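Long-range contacts in protein Bug27 (Bordetella pertussis, PDB 2QPQ), which probably binds a small solute in the periplasm by a Venus flytrap closure, as a receptor of the Bug (TctC) family of solute-binding proteins: residues 12-17 / 68-73; 105-110 / 170-175; 119-124 / 153-158. All coordinates share one frame; numbering follows the deposited sequence.

How the interactions relate
Interaction 1 pairs two parallel strands, 10-14 and 67-72, on one side of the chain's centre and ends at N72, whose side chain lies about 4 Å from a bound citric acid, probably taken up from the crystallisation liquor but a possible marker of the ligand pocket. Interactions 2 and 3 lie together on the opposite side, their centres about 17 Å apart, and meet where F106 CD2 rests 4.1 Å from L120 CD2. Interaction 1 stays apart from both: its centre is about 28 Å from that of interaction 2, although both reach the same sheet, and about 33 Å from that of interaction 3.

Interaction 1: 12-17 / 68-73; sequences IIVTFP and LLMVNS
I13 and L69 sit side by side on neighbouring parallel strands, and I13 uses both its N-H and its C=O to bond the other strand: I13 N donates to L68 O over 2.8 Å, while I13 O accepts from M70 N at 2.7 Å. On the face that I13 and L69 share, L69 CD1 packs against I13 CG2 at 4.0 Å, and helix 52-59 covers the pair, V58 touching both. T15 CG2 reaches L69 CD1 at 3.6 Å from the loop just beyond the strand. The other face carries I12, V14, L68 and M70, where V14 CG1 meets M70 CB at 4.2 Å beneath helix 21-35. This hydrocarbon part is closely packed and buried.

Beyond V14 the strands separate, and a water-bridged opening follows near the partly exposed F16. T15 OG1, held between its own backbone N and carbonyl carbon (chi1 49°), reaches M70 O at 2.8 Å in the carbonyl plane, on a lone pair; T15 N adds a longer bond to the same oxygen, thus gripped twice by one residue. The water oxygen lies 2.8 Å from both T15 OG1, to which it donates, and N72 N, from which it accepts, in plane at the F16 ring edge. C-terminal ends of parallel strands, leading into loops at the interdomain cleft, are where periplasmic binding-protein lobes usually meet ligand, and this one probably lies at such a site.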
# COMPACT_ATOMS: atom_id res chain seq x y z
N ILE A 12 -4.17 -17.26 6.89
CA ILE A 12 -4.13 -15.88 6.45
C ILE A 12 -3.15 -15.88 5.28
O ILE A 12 -1.97 -16.23 5.45
CB ILE A 12 -3.63 -14.94 7.58
CG1 ILE A 12 -4.62 -14.91 8.76
CG2 ILE A 12 -3.37 -13.51 7.07
CD1 ILE A 12 -4.05 -14.14 9.96
N ILE A 13 -3.65 -15.53 4.11
CA ILE A 13 -2.84 -15.61 2.89
C ILE A 13 -2.37 -14.21 2.57
O ILE A 13 -3.19 -13.30 2.38
CB ILE A 13 -3.64 -16.21 1.68
CG1 ILE A 13 -4.23 -17.62 1.98
CG2 ILE A 13 -2.75 -16.19 0.41
CD1 ILE A 13 -3.22 -18.64 2.44
N VAL A 14 -1.06 -14.02 2.60
CA VAL A 14 -0.50 -12.69 2.36
C VAL A 14 -0.15 -12.51 0.88
O VAL A 14 0.51 -13.37 0.31
CB VAL A 14 0.76 -12.44 3.24
CG1 VAL A 14 1.12 -10.97 3.18
CG2 VAL A 14 0.51 -12.87 4.69
N THR A 15 -0.56 -11.39 0.30
CA THR A 15 -0.47 -11.13 -1.15
C THR A 15 0.89 -10.59 -1.52
O THR A 15 1.19 -10.43 -2.69
CB THR A 15 -1.51 -10.07 -1.59
OG1 THR A 15 -1.44 -8.93 -0.71
CG2 THR A 15 -2.93 -10.67 -1.63
N PHE A 16 1.72 -10.31 -0.53
CA PHE A 16 3.07 -9.76 -0.78
C PHE A 16 4.11 -10.54 -0.01
O PHE A 16 3.79 -11.24 0.97
CB PHE A 16 3.10 -8.24 -0.53
CG PHE A 16 2.58 -7.45 -1.71
CD1 PHE A 16 1.20 -7.34 -1.93
CD2 PHE A 16 3.45 -6.94 -2.66
CE1 PHE A 16 0.70 -6.70 -3.07
CE2 PHE A 16 2.97 -6.29 -3.79
CZ PHE A 16 1.59 -6.17 -3.99
N PRO A 17 5.38 -10.46 -0.45
CA PRO A 17 6.34 -11.30 0.21
C PRO A 17 6.86 -10.76 1.56
O PRO A 17 6.64 -9.59 1.88
CB PRO A 17 7.47 -11.42 -0.84
CG PRO A 17 7.36 -10.29 -1.70
CD PRO A 17 5.98 -9.68 -1.56
N LEU A 68 -8.47 -16.09 5.02
CA LEU A 68 -8.45 -14.64 4.90
C LEU A 68 -7.33 -14.23 3.95
O LEU A 68 -6.37 -14.99 3.75
CB LEU A 68 -8.22 -13.98 6.26
CG LEU A 68 -9.28 -14.16 7.35
CD1 LEU A 68 -8.91 -15.39 8.15
CD2 LEU A 68 -9.24 -12.92 8.28
N LEU A 69 -7.47 -13.06 3.35
CA LEU A 69 -6.49 -12.54 2.42
C LEU A 69 -5.96 -11.24 2.99
O LEU A 69 -6.73 -10.33 3.25
CB LEU A 69 -7.15 -12.27 1.05
CG LEU A 69 -6.12 -11.90 -0.02
CD1 LEU A 69 -5.25 -13.13 -0.43
CD2 LEU A 69 -6.87 -11.30 -1.23
N MET A 70 -4.66 -11.18 3.24
CA MET A 70 -4.05 -9.92 3.68
C MET A 70 -3.67 -9.10 2.45
O MET A 70 -2.89 -9.55 1.63
CB MET A 70 -2.78 -10.15 4.54
CG MET A 70 -2.27 -8.79 5.06
SD MET A 70 -3.08 -8.37 6.65
CE MET A 70 -2.68 -6.64 6.78
N VAL A 71 -4.25 -7.91 2.34
CA VAL A 71 -4.13 -7.06 1.15
C VAL A 71 -3.55 -5.68 1.48
O VAL A 71 -3.65 -5.18 2.61
CB VAL A 71 -5.52 -6.87 0.38
CG1 VAL A 71 -6.01 -8.23 -0.17
CG2 VAL A 71 -6.66 -6.23 1.31
N ASN A 72 -3.02 -5.05 0.45
CA ASN A 72 -2.86 -3.62 0.50
C ASN A 72 -3.53 -3.01 -0.73
O ASN A 72 -4.15 -3.73 -1.52
CB ASN A 72 -1.38 -3.22 0.63
CG ASN A 72 -0.53 -3.73 -0.52
OD1 ASN A 72 0.34 -4.57 -0.33
ND2 ASN A 72 -0.77 -3.22 -1.69
N SER A 73 -3.43 -1.70 -0.88
CA SER A 73 -4.01 -0.97 -2.03
C SER A 73 -3.75 -1.58 -3.41
O SER A 73 -4.59 -1.47 -4.29
CB SER A 73 -3.57 0.49 -2.00
OG SER A 73 -4.19 1.11 -0.90
O HOH W 1 -2.66 -6.67 -1.84

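Interaction 2: 105-110 / 170-175; sequences VFVVPA and NDVLGS
Helix-on-sheet packing of an alpha/beta lobe is exemplified where the end of helix 165-173 settles on the last residues of strand 93-109. V172 is the helix residue that faces the strand, and P109 is its nearest partner. V172 CG2 lies opposite the backbone N about CA-CB, which sends this methyl to the proline ring; it comes within 3.5 Å of P109 CD, a closer approach than two carbons normally make, as the two side chains cross at about a right angle. The other methyl, V172 CG1, turns to V107 CG2 at 4.2 Å, so the valine straddles two strand residues.

The ring of P109 also lies against the polar end of the helix. P109 CG is 3.4 Å from V172 O, an oxygen that already accepts from S175 N in the closing turn, and P109 CB is 3.4 Å from S175 OG. At the solvent edge a water makes only weak bonds, to A110 O and S175 OG. Deeper in, A187 and I191 of helix 184-192 also touch V107, extending the apolar layer. Burial of a strand's apolar residues beneath flanking helices is characteristic of the three-layer alpha/beta domains of periplasmic binding proteins.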
# COMPACT_ATOMS: atom_id res chain seq x y z
N VAL A 105 6.25 8.42 -0.14
CA VAL A 105 7.07 9.60 -0.05
C VAL A 105 7.95 9.72 -1.27
O VAL A 105 8.49 8.72 -1.76
CB VAL A 105 7.88 9.59 1.26
CG1 VAL A 105 8.77 8.34 1.30
CG2 VAL A 105 8.62 10.92 1.46
N PHE A 106 8.02 10.94 -1.82
CA PHE A 106 8.98 11.26 -2.86
C PHE A 106 10.31 11.58 -2.19
O PHE A 106 10.40 12.57 -1.48
CB PHE A 106 8.49 12.46 -3.68
CG PHE A 106 7.34 12.15 -4.59
CD1 PHE A 106 6.10 11.81 -4.07
CD2 PHE A 106 7.50 12.17 -5.98
CE1 PHE A 106 5.02 11.52 -4.90
CE2 PHE A 106 6.43 11.91 -6.82
CZ PHE A 106 5.18 11.58 -6.28
N VAL A 107 11.31 10.72 -2.40
CA VAL A 107 12.64 10.89 -1.78
C VAL A 107 13.74 11.07 -2.84
O VAL A 107 13.70 10.53 -3.97
CB VAL A 107 12.99 9.74 -0.76
CG1 VAL A 107 11.99 9.73 0.38
CG2 VAL A 107 12.97 8.32 -1.44
N VAL A 108 14.72 11.87 -2.44
CA VAL A 108 15.88 12.18 -3.27
C VAL A 108 17.15 11.96 -2.41
O VAL A 108 17.07 11.97 -1.18
CB VAL A 108 15.83 13.65 -3.90
CG1 VAL A 108 14.65 13.81 -4.83
CG2 VAL A 108 15.86 14.79 -2.80
N PRO A 109 18.30 11.70 -3.07
CA PRO A 109 19.55 11.54 -2.35
C PRO A 109 19.89 12.79 -1.55
O PRO A 109 19.51 13.91 -1.94
CB PRO A 109 20.58 11.41 -3.48
CG PRO A 109 19.85 11.07 -4.67
CD PRO A 109 18.47 11.58 -4.52
N ALA A 110 20.58 12.59 -0.44
CA ALA A 110 21.29 13.69 0.26
C ALA A 110 22.06 14.50 -0.77
O ALA A 110 22.74 13.95 -1.65
CB ALA A 110 22.25 13.12 1.31
N ASN A 170 18.03 1.53 -2.22
CA ASN A 170 19.44 1.39 -2.51
C ASN A 170 19.92 2.26 -3.64
O ASN A 170 21.00 2.87 -3.55
CB ASN A 170 19.82 -0.07 -2.78
CG ASN A 170 19.79 -0.90 -1.54
OD1 ASN A 170 19.74 -0.35 -0.43
ND2 ASN A 170 19.83 -2.21 -1.70
N ASP A 171 19.14 2.35 -4.71
CA ASP A 171 19.58 3.18 -5.85
C ASP A 171 19.45 4.71 -5.62
O ASP A 171 20.25 5.50 -6.18
CB ASP A 171 18.83 2.83 -7.13
CG ASP A 171 19.59 1.85 -8.00
OD1 ASP A 171 20.53 1.18 -7.53
OD2 ASP A 171 19.20 1.72 -9.16
N VAL A 172 18.46 5.12 -4.84
CA VAL A 172 18.39 6.54 -4.49
C VAL A 172 19.46 6.87 -3.44
O VAL A 172 20.12 7.89 -3.53
CB VAL A 172 16.93 7.02 -4.19
CG1 VAL A 172 16.36 6.34 -3.00
CG2 VAL A 172 16.88 8.56 -3.99
N LEU A 173 19.65 5.97 -2.47
CA LEU A 173 20.74 6.09 -1.50
C LEU A 173 22.11 6.24 -2.12
O LEU A 173 22.94 6.99 -1.58
CB LEU A 173 20.74 4.95 -0.49
CG LEU A 173 19.66 4.97 0.59
CD1 LEU A 173 19.61 3.61 1.29
CD2 LEU A 173 19.87 6.12 1.61
N GLY A 174 22.36 5.56 -3.24
CA GLY A 174 23.65 5.62 -3.94
C GLY A 174 23.67 6.61 -5.09
O GLY A 174 24.66 6.67 -5.82
N SER A 175 22.60 7.41 -5.24
CA SER A 175 22.44 8.33 -6.39
C SER A 175 22.45 7.71 -7.79
O SER A 175 22.63 8.41 -8.83
CB SER A 175 23.49 9.45 -6.31
OG SER A 175 23.28 10.14 -5.09
O HOH W 2 22.94 13.46 -5.09

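Interaction 3: 119-124 / 153-158; sequences ELMAAA and AKTHMV
Side-chain torsions bring L120 of the helix to M157 of the loop. In L120, CG stands anti to the backbone N (chi1 172°), which swings the branch toward the loop, and chi2 then presents CD2. M157 has CG anti to its carbonyl carbon (chi1 -60°) and is extended at chi2 (179°), a path that carries SD to 4.0 Å from L120 CD2 as the two chains cross at about a right angle. Separately, T155 places CG2 anti to its carbonyl carbon, where it reaches the turn of the helix, 3.4 Å from M121 O and 4.0 Å from M121 CB.

A124, the first residue past helical geometry, packs against T155 and M157. Its CB points at the loop and touches M157 CG at 3.7 Å, with T155 CB a little farther off. Its carbonyl supplies the one hydrogen bond between the segments: H156 N donates to A124 O at 2.8 Å, somewhat bent at the hydrogen and tilted from the carbonyl plane. The same oxygen lies at the edge of the H156 imidazole, near its plane. H156 ND1 is bonded to K125 O, so backbone and ring of this histidine hold two successive residues of the outgoing chain. At the far end M121 SD lies 3.9 Å from A153 CB.

The polar end of T155 turns elsewhere, its OG1 bonding to N150 ND2. That bond ties the loop back to helix 141-153, whose L149 touches both M121 and M157. The contact thus joins the end of helix 117-123 to the connection between helix 141-153 and strand 158-161, with Y133 of the adjoining parallel strand 132-135 packed against M157.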
# COMPACT_ATOMS: atom_id res chain seq x y z
N GLU A 119 10.31 22.24 -7.48
CA GLU A 119 11.50 22.16 -8.31
C GLU A 119 11.51 20.90 -9.18
O GLU A 119 11.92 20.95 -10.34
CB GLU A 119 12.76 22.22 -7.43
CG GLU A 119 13.06 23.66 -6.93
CD GLU A 119 14.18 23.75 -5.92
OE1 GLU A 119 14.97 22.79 -5.78
OE2 GLU A 119 14.29 24.82 -5.26
N LEU A 120 11.06 19.79 -8.61
CA LEU A 120 10.99 18.52 -9.35
C LEU A 120 9.98 18.65 -10.50
O LEU A 120 10.28 18.30 -11.66
CB LEU A 120 10.56 17.38 -8.40
CG LEU A 120 10.24 16.03 -9.07
CD1 LEU A 120 11.55 15.44 -9.55
CD2 LEU A 120 9.51 15.06 -8.14
N MET A 121 8.79 19.15 -10.18
CA MET A 121 7.72 19.32 -11.16
C MET A 121 8.10 20.28 -12.30
O MET A 121 7.82 20.00 -13.45
CB MET A 121 6.41 19.71 -10.49
CG MET A 121 5.81 18.63 -9.59
SD MET A 121 4.27 19.14 -8.82
CE MET A 121 4.75 20.55 -7.81
N ALA A 122 8.75 21.40 -11.96
CA ALA A 122 9.35 22.31 -12.95
C ALA A 122 10.32 21.54 -13.87
O ALA A 122 10.21 21.64 -15.08
CB ALA A 122 10.08 23.49 -12.24
N ALA A 123 11.23 20.75 -13.27
CA ALA A 123 12.22 19.99 -14.03
C ALA A 123 11.57 19.02 -15.01
O ALA A 123 12.08 18.77 -16.10
CB ALA A 123 13.14 19.22 -13.07
N ALA A 124 10.41 18.49 -14.62
CA ALA A 124 9.72 17.48 -15.42
C ALA A 124 8.53 17.99 -16.23
O ALA A 124 7.82 17.20 -16.84
CB ALA A 124 9.29 16.28 -14.51
N ALA A 153 -0.30 17.10 -12.33
CA ALA A 153 0.57 18.27 -12.40
C ALA A 153 1.00 18.54 -13.85
O ALA A 153 1.76 19.49 -14.12
CB ALA A 153 1.75 18.07 -11.54
N LYS A 154 0.52 17.68 -14.75
CA LYS A 154 0.93 17.64 -16.17
C LYS A 154 2.45 17.60 -16.36
O LYS A 154 3.04 18.41 -17.05
CB LYS A 154 0.27 18.79 -16.95
CG LYS A 154 -1.26 18.73 -16.89
CD LYS A 154 -1.93 19.95 -17.57
CE LYS A 154 -1.71 21.27 -16.76
NZ LYS A 154 -2.88 22.25 -16.89
N THR A 155 3.08 16.60 -15.73
CA THR A 155 4.52 16.46 -15.83
C THR A 155 4.85 15.17 -16.59
O THR A 155 3.94 14.36 -16.92
CB THR A 155 5.24 16.53 -14.44
OG1 THR A 155 4.71 15.56 -13.52
CG2 THR A 155 5.11 17.95 -13.82
N HIS A 156 6.15 14.98 -16.85
CA HIS A 156 6.59 13.86 -17.68
C HIS A 156 7.72 13.02 -17.06
O HIS A 156 8.69 12.67 -17.73
CB HIS A 156 6.94 14.39 -19.06
CG HIS A 156 5.79 15.05 -19.73
ND1 HIS A 156 5.60 16.42 -19.71
CD2 HIS A 156 4.71 14.54 -20.37
CE1 HIS A 156 4.47 16.72 -20.33
NE2 HIS A 156 3.91 15.59 -20.74
N MET A 157 7.59 12.72 -15.77
CA MET A 157 8.57 11.87 -15.09
C MET A 157 8.45 10.47 -15.66
O MET A 157 7.34 10.02 -15.95
CB MET A 157 8.30 11.80 -13.59
CG MET A 157 8.34 13.14 -12.88
SD MET A 157 8.00 12.89 -11.12
CE MET A 157 6.41 12.07 -11.15
N VAL A 158 9.59 9.78 -15.76
CA VAL A 158 9.66 8.45 -16.34
C VAL A 158 9.84 7.40 -15.24
O VAL A 158 10.81 7.45 -14.49
CB VAL A 158 10.82 8.34 -17.35
CG1 VAL A 158 11.03 6.84 -17.80
CG2 VAL A 158 10.56 9.27 -18.54